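Local coordinates for putative secreted glycosylhydrolase (Parabacteroides distasonis ATCC 8503, PDB 3IMM), which is probably a secreted glycoside hydrolase of the 3-keto-disaccharide hydrolase family and binds a sodium ion, at residues M146-G154 and L167-T176; V115-M125 and V136-T144. One frame throughout, in Å; residues are numbered along the deposited sequence.

How the interactions relate
From the N terminus, the chain first reaches interaction 2. There the run 115-125, a loop leading into strand 122-130, meets 136-144, the turn with its flanking strands 133-138 and 141-147; the contact closes over the hairpin 122-130/133-138. Interaction 1 follows in series, with neither nesting nor crossing: its first segment, 146-154, begins at the end of strand 141-147 and is rejoined by 167-176 after a loop of twelve residues. The centres lie about 25 Å apart, and strand 141-147, one of the two edge strands of the six-stranded sheet, links them. Interaction 2 holds one end of that sheet's hairpins, whereas interaction 1 ties the edge strand 141-147 to the connection leading into strand 179-182 of the five-stranded sheet.

Interaction 1. Residues M146-G154 and L167-T176; sequences MDMSKWTSG and LPKPFAELPT
A172 lies tightly against the turn M148-W151, its N-H donating to W151 O at 2.8 Å from above the carbonyl plane. Its methyl sits so close to that backbone that alanine's small side chain suits the place. Within 146-154, D147 OD1 braces this turn, accepting from S149 N in an Asx turn and also from S149 OG. Beside the A172 bond the packing is apolar: W151 CB meets F171 CB at 3.5 Å, and M148, bent at its last torsion (chi3 69°), brings CE to 3.6 Å from L174 CB. Selenomethionine M146 comes in at the rim of the F171 ring, SE lying in the ring plane 4.0 Å from CD2, a Met-aromatic contact.

The other side is looser and more polar. A water accepts from F171 N and donates to S153 O, bridging the segments, while T152 and P168 are exposed. G154 lets the two segments come together: its CA is 3.3 Å from P168 O in a CA-H...O contact, and a side chain would collide with that oxygen.

The contact ties the edge of the six-stranded sheet to the loop leading to the five-stranded one, consistent with a concanavalin-like sandwich. H107 stacks on F171, V80 of strand 80-85 touches M148, F171 and L174, and Y68 of strand 62-69 meets M148 and T176.

Interaction 2. Residues V115-M125 and V136-T144; sequences VVKKPGEWNHM and VILNGKKVT
A type I' turn from L138 to K141 joins strands 133-138 and 141-147 at one edge of the six-stranded sheet, and its N139 plugs into the loop V115-K117 and strand 122-130 through both ends of its amide. N139 ND2 gives one N-H to V115 O at 2.9 Å, from above that carbonyl plane, and the other to N123 OD1 at 3.0 Å, on a lone pair. Both acceptors lie in the N139 amide plane, and the two amides are nearly coplanar, 28° apart. At the other end N139 OD1 accepts from H124 N at 2.9 Å. Three side-chain bonds thus fix the amide's rotation, and a backbone bond, N139 N almost straight to H124 O at 2.8 Å, fixes the turn beside it. N123 OD1 is gripped twice, since K117 N also reaches it in the carbonyl plane, and N123 ND2 turns to F55 O on the neighbouring strand 49-57.

Asparagine and glycine suit the positive phi angles of such a turn. With an alanine at N139, V115 O and H124 N would probably lose these partners and N123 OD1 one of its two donors, setting the loop at V115 free to shift. Strands 122-130 and 133-138 run antiparallel, M125 and L138 forming a non-hydrogen-bonded pair; between 133-138 and 141-147 lies a classic beta bulge, where V143 and T144 both face V136.

Apolar side chains complete the contact. A chi1 of 177° turns V115 CG1 over L138 and K141, 4.0 Å from L138 CG, and leaves CG2 for V143 CG1. Branched V136 and L138 fill the buried side, while the flexible chain of selenomethionine M125 bends between them, its CE 3.8 Å from V136 CG1. Toward the exposed G140, a water accepts from G140 N and lies 3.2 Å from H124 ND1.

Interaction 1. Residues M146-G154 and L167-T176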
loop_
_atom_site.group_PDB
_atom_site.type_symbol
_atom_site.label_atom_id
_atom_site.label_comp_id
_atom_site.label_asym_id
_atom_site.label_seq_id
_atom_site.Cartn_x
_atom_site.Cartn_y
_atom_site.Cartn_z
HETATM N N MSE A 146 -8.598 -8.393 5.823
HETATM C CA MSE A 146 -7.876 -8.606 7.046
HETATM C C MSE A 146 -8.717 -8.115 8.196
HETATM O O MSE A 146 -9.189 -6.982 8.185
HETATM C CB MSE A 146 -6.592 -7.776 7.049
HETATM C CG MSE A 146 -5.905 -7.782 8.414
HETATM SE SE MSE A 146 -4.084 -7.116 8.365
HETATM C CE MSE A 146 -3.143 -8.655 7.937
ATOM N N ASP A 147 -8.832 -8.940 9.223
ATOM C CA ASP A 147 -9.218 -8.463 10.576
ATOM C C ASP A 147 -7.980 -8.482 11.473
ATOM O O ASP A 147 -7.612 -9.510 11.992
ATOM C CB ASP A 147 -10.330 -9.342 11.172
ATOM C CG ASP A 147 -10.790 -8.875 12.574
ATOM O OD1 ASP A 147 -10.112 -8.071 13.263
ATOM O OD2 ASP A 147 -11.823 -9.398 13.012
HETATM N N MSE A 148 -7.419 -7.304 11.718
HETATM C CA MSE A 148 -6.186 -7.112 12.482
HETATM C C MSE A 148 -6.209 -7.689 13.888
HETATM O O MSE A 148 -5.142 -7.951 14.459
HETATM C CB MSE A 148 -5.815 -5.607 12.539
HETATM C CG MSE A 148 -5.586 -5.005 11.193
HETATM SE SE MSE A 148 -5.399 -3.123 11.216
HETATM C CE MSE A 148 -3.681 -2.974 12.129
ATOM N N SER A 149 -7.402 -7.921 14.438
ATOM C CA SER A 149 -7.529 -8.466 15.794
ATOM C C SER A 149 -7.024 -9.890 15.869
ATOM O O SER A 149 -6.643 -10.312 16.939
ATOM C CB SER A 149 -8.962 -8.368 16.344
ATOM O OG SER A 149 -9.838 -9.142 15.593
ATOM N N LYS A 150 -6.955 -10.593 14.730
ATOM C CA LYS A 150 -6.409 -11.951 14.684
ATOM C C LYS A 150 -4.905 -11.968 14.802
ATOM O O LYS A 150 -4.323 -12.998 15.116
ATOM C CB LYS A 150 -6.781 -12.659 13.390
ATOM C CG LYS A 150 -8.283 -12.873 13.184
ATOM C CD LYS A 150 -8.601 -13.391 11.753
ATOM C CE LYS A 150 -8.256 -14.881 11.556
ATOM N NZ LYS A 150 -7.873 -15.136 10.116
ATOM N N TRP A 151 -4.256 -10.842 14.540
ATOM C CA TRP A 151 -2.783 -10.794 14.518
ATOM C C TRP A 151 -2.265 -10.478 15.929
ATOM O O TRP A 151 -1.772 -9.370 16.201
ATOM C CB TRP A 151 -2.301 -9.760 13.486
ATOM C CG TRP A 151 -2.137 -10.352 12.126
ATOM C CD1 TRP A 151 -0.959 -10.730 11.533
ATOM C CD2 TRP A 151 -3.184 -10.699 11.211
ATOM N NE1 TRP A 151 -1.223 -11.285 10.299
ATOM C CE2 TRP A 151 -2.584 -11.285 10.090
ATOM C CE3 TRP A 151 -4.561 -10.586 11.240
ATOM C CZ2 TRP A 151 -3.322 -11.752 9.017
ATOM C CZ3 TRP A 151 -5.295 -11.037 10.139
ATOM C CH2 TRP A 151 -4.671 -11.598 9.050
ATOM N N THR A 152 -2.416 -11.463 16.810
ATOM C CA THR A 152 -1.989 -11.360 18.188
ATOM C C THR A 152 -0.475 -11.543 18.310
ATOM O O THR A 152 0.126 -11.055 19.251
ATOM C CB THR A 152 -2.706 -12.381 19.057
ATOM O OG1 THR A 152 -2.563 -13.669 18.448
ATOM C CG2 THR A 152 -4.186 -12.014 19.228
ATOM N N SER A 153 0.128 -12.197 17.326
ATOM C CA SER A 153 1.573 -12.347 17.255
ATOM C C SER A 153 2.203 -11.361 16.270
ATOM O O SER A 153 1.688 -11.122 15.159
ATOM C CB SER A 153 1.933 -13.815 16.905
ATOM O OG SER A 153 3.308 -14.010 16.611
ATOM N N GLY A 154 3.330 -10.782 16.697
ATOM C CA GLY A 154 4.253 -10.090 15.817
ATOM C C GLY A 154 5.289 -10.963 15.107
ATOM O O GLY A 154 6.087 -10.458 14.343
ATOM N N LEU A 167 9.140 -6.332 11.186
ATOM C CA LEU A 167 7.732 -5.959 11.455
ATOM C C LEU A 167 7.231 -6.599 12.753
ATOM O O LEU A 167 6.307 -7.410 12.728
ATOM C CB LEU A 167 6.846 -6.386 10.272
ATOM C CG LEU A 167 7.266 -5.918 8.870
ATOM C CD1 LEU A 167 6.468 -6.574 7.803
ATOM C CD2 LEU A 167 7.147 -4.423 8.810
ATOM N N PRO A 168 7.861 -6.249 13.902
ATOM C CA PRO A 168 7.597 -6.998 15.113
ATOM C C PRO A 168 6.305 -6.657 15.863
ATOM O O PRO A 168 5.904 -7.405 16.740
ATOM C CB PRO A 168 8.836 -6.686 15.979
ATOM C CG PRO A 168 9.214 -5.352 15.609
ATOM C CD PRO A 168 8.870 -5.201 14.134
ATOM N N LYS A 169 5.655 -5.557 15.544
ATOM C CA LYS A 169 4.550 -5.081 16.380
ATOM C C LYS A 169 3.273 -5.808 15.990
ATOM O O LYS A 169 2.874 -5.725 14.823
ATOM C CB LYS A 169 4.368 -3.571 16.226
ATOM C CG LYS A 169 5.626 -2.800 16.577
ATOM C CD LYS A 169 5.287 -1.429 17.092
ATOM C CE LYS A 169 6.544 -0.602 17.374
ATOM N NZ LYS A 169 6.176 0.755 17.881
ATOM N N PRO A 170 2.643 -6.533 16.953
ATOM C CA PRO A 170 1.420 -7.294 16.650
ATOM C C PRO A 170 0.348 -6.384 16.054
ATOM O O PRO A 170 0.034 -5.335 16.628
ATOM C CB PRO A 170 0.983 -7.825 18.019
ATOM C CG PRO A 170 2.196 -7.859 18.832
ATOM C CD PRO A 170 3.022 -6.676 18.366
ATOM N N PHE A 171 -0.201 -6.762 14.907
ATOM C CA PHE A 171 -1.228 -5.923 14.271
ATOM C C PHE A 171 -2.499 -5.789 15.097
ATOM O O PHE A 171 -3.197 -4.797 14.956
ATOM C CB PHE A 171 -1.521 -6.393 12.828
ATOM C CG PHE A 171 -0.569 -5.809 11.775
ATOM C CD1 PHE A 171 0.671 -5.292 12.120
ATOM C CD2 PHE A 171 -0.912 -5.843 10.429
ATOM C CE1 PHE A 171 1.549 -4.767 11.137
ATOM C CE2 PHE A 171 -0.055 -5.320 9.466
ATOM C CZ PHE A 171 1.179 -4.796 9.820
ATOM N N ALA A 172 -2.784 -6.753 15.983
ATOM C CA ALA A 172 -3.907 -6.652 16.902
ATOM C C ALA A 172 -3.835 -5.460 17.847
ATOM O O ALA A 172 -4.864 -5.034 18.361
ATOM C CB ALA A 172 -4.093 -7.943 17.702
ATOM N N GLU A 173 -2.645 -4.912 18.061
ATOM C CA GLU A 173 -2.483 -3.797 18.994
ATOM C C GLU A 173 -2.061 -2.519 18.253
ATOM O O GLU A 173 -1.772 -1.495 18.876
ATOM C CB GLU A 173 -1.475 -4.151 20.096
ATOM C CG GLU A 173 -1.277 -5.647 20.390
ATOM C CD GLU A 173 -2.414 -6.322 21.157
ATOM O OE1 GLU A 173 -3.324 -5.628 21.663
ATOM O OE2 GLU A 173 -2.386 -7.575 21.248
ATOM N N LEU A 174 -2.023 -2.581 16.921
ATOM C CA LEU A 174 -1.725 -1.412 16.109
ATOM C C LEU A 174 -2.937 -0.449 16.109
ATOM O O LEU A 174 -4.103 -0.900 16.024
ATOM C CB LEU A 174 -1.336 -1.848 14.686
ATOM C CG LEU A 174 0.061 -1.456 14.186
ATOM C CD1 LEU A 174 1.156 -1.847 15.101
ATOM C CD2 LEU A 174 0.271 -2.006 12.822
ATOM N N PRO A 175 -2.668 0.858 16.300
ATOM C CA PRO A 175 -3.685 1.879 16.045
ATOM C C PRO A 175 -4.219 1.838 14.604
ATOM O O PRO A 175 -3.467 1.509 13.659
ATOM C CB PRO A 175 -2.932 3.197 16.298
ATOM C CG PRO A 175 -1.796 2.824 17.222
ATOM C CD PRO A 175 -1.407 1.436 16.823
ATOM N N THR A 176 -5.481 2.254 14.445
ATOM C CA THR A 176 -6.188 2.192 13.185
ATOM C C THR A 176 -6.504 3.616 12.681
ATOM O O THR A 176 -7.573 3.916 12.134
ATOM C CB THR A 176 -7.403 1.278 13.333
ATOM O OG1 THR A 176 -8.334 1.829 14.288
ATOM C CG2 THR A 176 -6.932 -0.106 13.786
HETATM O O HOH W 1 1.196 -8.935 13.715
#

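Interaction 2. Residues V115-M125 and V136-T144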
loop_
_atom_site.group_PDB
_atom_site.type_symbol
_atom_site.label_atom_id
_atom_site.label_comp_id
_atom_site.label_asym_id
_atom_site.label_seq_id
_atom_site.Cartn_x
_atom_site.Cartn_y
_atom_site.Cartn_z
ATOM N N VAL A 115 -4.180 -11.104 -10.500
ATOM C CA VAL A 115 -5.262 -10.132 -10.737
ATOM C C VAL A 115 -4.674 -8.796 -11.264
ATOM O O VAL A 115 -5.312 -8.070 -12.013
ATOM C CB VAL A 115 -6.087 -9.944 -9.476
ATOM C CG1 VAL A 115 -7.184 -8.880 -9.672
ATOM C CG2 VAL A 115 -6.674 -11.338 -9.052
ATOM N N VAL A 116 -3.456 -8.474 -10.856
ATOM C CA VAL A 116 -2.768 -7.309 -11.356
ATOM C C VAL A 116 -2.522 -7.556 -12.832
ATOM O O VAL A 116 -2.301 -8.678 -13.268
ATOM C CB VAL A 116 -1.428 -7.046 -10.602
ATOM C CG1 VAL A 116 -0.430 -8.168 -10.841
ATOM C CG2 VAL A 116 -0.816 -5.693 -11.006
ATOM N N LYS A 117 -2.613 -6.489 -13.620
ATOM C CA LYS A 117 -2.370 -6.589 -15.052
ATOM C C LYS A 117 -0.878 -6.624 -15.293
ATOM O O LYS A 117 -0.077 -6.485 -14.361
ATOM C CB LYS A 117 -3.067 -5.439 -15.768
ATOM C CG LYS A 117 -4.562 -5.614 -15.703
ATOM C CD LYS A 117 -5.266 -4.407 -16.163
ATOM C CE LYS A 117 -6.780 -4.618 -16.173
ATOM N NZ LYS A 117 -7.452 -3.292 -16.469
ATOM N N LYS A 118 -0.501 -6.843 -16.541
ATOM C CA LYS A 118 0.914 -6.939 -16.919
ATOM C C LYS A 118 1.556 -5.561 -16.930
ATOM O O LYS A 118 0.844 -4.580 -17.026
ATOM C CB LYS A 118 1.038 -7.613 -18.291
ATOM C CG LYS A 118 0.734 -9.109 -18.208
ATOM C CD LYS A 118 1.160 -9.827 -19.458
ATOM C CE LYS A 118 0.817 -11.311 -19.375
ATOM N NZ LYS A 118 0.618 -11.872 -20.757
ATOM N N PRO A 119 2.901 -5.489 -16.816
ATOM C CA PRO A 119 3.599 -4.236 -16.823
ATOM C C PRO A 119 3.061 -3.343 -17.901
ATOM O O PRO A 119 2.772 -3.822 -18.982
ATOM C CB PRO A 119 5.029 -4.651 -17.119
ATOM C CG PRO A 119 5.146 -5.922 -16.380
ATOM C CD PRO A 119 3.856 -6.612 -16.681
ATOM N N GLY A 120 2.890 -2.061 -17.581
ATOM C CA GLY A 120 2.428 -1.060 -18.576
ATOM C C GLY A 120 0.929 -0.921 -18.798
ATOM O O GLY A 120 0.500 -0.056 -19.581
ATOM N N GLU A 121 0.134 -1.756 -18.116
ATOM C CA GLU A 121 -1.328 -1.662 -18.161
ATOM C C GLU A 121 -1.796 -1.009 -16.898
ATOM O O GLU A 121 -1.259 -1.316 -15.851
ATOM C CB GLU A 121 -1.958 -3.046 -18.217
ATOM C CG GLU A 121 -1.666 -3.866 -19.459
ATOM C CD GLU A 121 -1.982 -3.121 -20.733
ATOM O OE1 GLU A 121 -3.057 -2.481 -20.792
ATOM O OE2 GLU A 121 -1.156 -3.173 -21.677
ATOM N N TRP A 122 -2.809 -0.150 -16.972
ATOM C CA TRP A 122 -3.276 0.545 -15.777
ATOM C C TRP A 122 -4.139 -0.350 -14.922
ATOM O O TRP A 122 -4.965 -1.113 -15.422
ATOM C CB TRP A 122 -3.978 1.883 -16.093
ATOM C CG TRP A 122 -2.983 2.970 -16.329
ATOM C CD1 TRP A 122 -2.468 3.336 -17.525
ATOM C CD2 TRP A 122 -2.309 3.771 -15.346
ATOM N NE1 TRP A 122 -1.542 4.316 -17.365
ATOM C CE2 TRP A 122 -1.432 4.622 -16.039
ATOM C CE3 TRP A 122 -2.375 3.870 -13.960
ATOM C CZ2 TRP A 122 -0.617 5.554 -15.388
ATOM C CZ3 TRP A 122 -1.539 4.768 -13.303
ATOM C CH2 TRP A 122 -0.683 5.609 -14.015
ATOM N N ASN A 123 -3.897 -0.264 -13.624
ATOM C CA ASN A 123 -4.680 -0.970 -12.612
ATOM C C ASN A 123 -5.469 -0.006 -11.747
ATOM O O ASN A 123 -5.174 1.194 -11.678
ATOM C CB ASN A 123 -3.774 -1.771 -11.669
ATOM C CG ASN A 123 -2.938 -2.770 -12.389
ATOM O OD1 ASN A 123 -3.328 -3.924 -12.564
ATOM N ND2 ASN A 123 -1.790 -2.327 -12.855
ATOM N N HIS A 124 -6.475 -0.551 -11.068
ATOM C CA HIS A 124 -7.221 0.223 -10.086
ATOM C C HIS A 124 -7.312 -0.582 -8.792
ATOM O O HIS A 124 -7.471 -1.802 -8.819
ATOM C CB HIS A 124 -8.620 0.618 -10.603
ATOM C CG HIS A 124 -9.395 1.395 -9.608
ATOM N ND1 HIS A 124 -10.309 0.806 -8.761
ATOM C CD2 HIS A 124 -9.309 2.688 -9.233
ATOM C CE1 HIS A 124 -10.798 1.726 -7.952
ATOM N NE2 HIS A 124 -10.218 2.877 -8.223
HETATM N N MSE A 125 -7.142 0.112 -7.667
HETATM C CA MSE A 125 -7.206 -0.501 -6.354
HETATM C C MSE A 125 -8.000 0.416 -5.428
HETATM O O MSE A 125 -7.809 1.625 -5.420
HETATM C CB MSE A 125 -5.803 -0.744 -5.791
HETATM C CG MSE A 125 -5.781 -1.181 -4.346
HETATM SE SE MSE A 125 -3.940 -1.451 -3.715
HETATM C CE MSE A 125 -3.729 -3.117 -4.550
ATOM N N VAL A 136 -9.050 -5.091 0.410
ATOM C CA VAL A 136 -8.408 -4.633 -0.808
ATOM C C VAL A 136 -9.201 -5.162 -2.000
ATOM O O VAL A 136 -9.423 -6.364 -2.158
ATOM C CB VAL A 136 -6.940 -5.036 -0.889
ATOM C CG1 VAL A 136 -6.310 -4.495 -2.136
ATOM C CG2 VAL A 136 -6.178 -4.573 0.359
ATOM N N ILE A 137 -9.581 -4.237 -2.872
ATOM C CA ILE A 137 -10.264 -4.567 -4.069
ATOM C C ILE A 137 -9.327 -4.163 -5.188
ATOM O O ILE A 137 -8.983 -2.996 -5.291
ATOM C CB ILE A 137 -11.601 -3.812 -4.154
ATOM C CG1 ILE A 137 -12.452 -4.100 -2.898
ATOM C CG2 ILE A 137 -12.340 -4.219 -5.456
ATOM C CD1 ILE A 137 -13.224 -2.973 -2.405
ATOM N N LEU A 138 -8.925 -5.115 -6.024
ATOM C CA LEU A 138 -7.936 -4.869 -7.100
ATOM C C LEU A 138 -8.599 -5.217 -8.445
ATOM O O LEU A 138 -9.100 -6.307 -8.606
ATOM C CB LEU A 138 -6.693 -5.721 -6.849
ATOM C CG LEU A 138 -5.565 -5.699 -7.882
ATOM C CD1 LEU A 138 -5.081 -4.264 -8.091
ATOM C CD2 LEU A 138 -4.420 -6.606 -7.461
ATOM N N ASN A 139 -8.657 -4.262 -9.375
ATOM C CA ASN A 139 -9.287 -4.477 -10.659
ATOM C C ASN A 139 -10.700 -5.085 -10.544
ATOM O O ASN A 139 -11.094 -5.957 -11.310
ATOM C CB ASN A 139 -8.340 -5.290 -11.568
ATOM C CG ASN A 139 -7.063 -4.540 -11.842
ATOM O OD1 ASN A 139 -7.082 -3.291 -11.911
ATOM N ND2 ASN A 139 -5.940 -5.243 -11.899
ATOM N N GLY A 140 -11.442 -4.597 -9.557
ATOM C CA GLY A 140 -12.790 -5.020 -9.318
ATOM C C GLY A 140 -12.934 -6.346 -8.600
ATOM O O GLY A 140 -14.027 -6.816 -8.452
ATOM N N LYS A 141 -11.842 -6.931 -8.128
ATOM C CA LYS A 141 -11.873 -8.229 -7.410
ATOM C C LYS A 141 -11.517 -8.033 -5.955
ATOM O O LYS A 141 -10.468 -7.442 -5.631
ATOM C CB LYS A 141 -10.874 -9.203 -7.987
ATOM C CG LYS A 141 -10.996 -9.495 -9.470
ATOM C CD LYS A 141 -12.092 -10.472 -9.772
ATOM C CE LYS A 141 -12.198 -10.809 -11.252
ATOM N NZ LYS A 141 -13.589 -11.225 -11.712
ATOM N N LYS A 142 -12.369 -8.543 -5.065
ATOM C CA LYS A 142 -12.054 -8.548 -3.654
ATOM C C LYS A 142 -10.946 -9.570 -3.405
ATOM O O LYS A 142 -11.208 -10.775 -3.349
ATOM C CB LYS A 142 -13.306 -8.870 -2.849
ATOM C CG LYS A 142 -13.135 -8.726 -1.351
ATOM C CD LYS A 142 -14.491 -8.525 -0.658
ATOM C CE LYS A 142 -15.327 -9.757 -0.598
ATOM N NZ LYS A 142 -14.565 -10.975 -0.225
ATOM N N VAL A 143 -9.724 -9.086 -3.224
ATOM C CA VAL A 143 -8.576 -9.960 -3.085
ATOM C C VAL A 143 -8.127 -10.216 -1.639
ATOM O O VAL A 143 -7.583 -11.261 -1.364
ATOM C CB VAL A 143 -7.371 -9.535 -3.962
ATOM C CG1 VAL A 143 -7.768 -9.683 -5.443
ATOM C CG2 VAL A 143 -6.908 -8.134 -3.668
ATOM N N THR A 144 -8.394 -9.296 -0.725
ATOM C CA THR A 144 -7.802 -9.369 0.608
ATOM C C THR A 144 -8.751 -8.764 1.596
ATOM O O THR A 144 -9.327 -7.702 1.351
ATOM C CB THR A 144 -6.423 -8.634 0.639
ATOM O OG1 THR A 144 -5.618 -9.160 -0.420
ATOM C CG2 THR A 144 -5.702 -8.779 1.994
HETATM O O HOH W 2 -10.789 -2.203 -7.823
#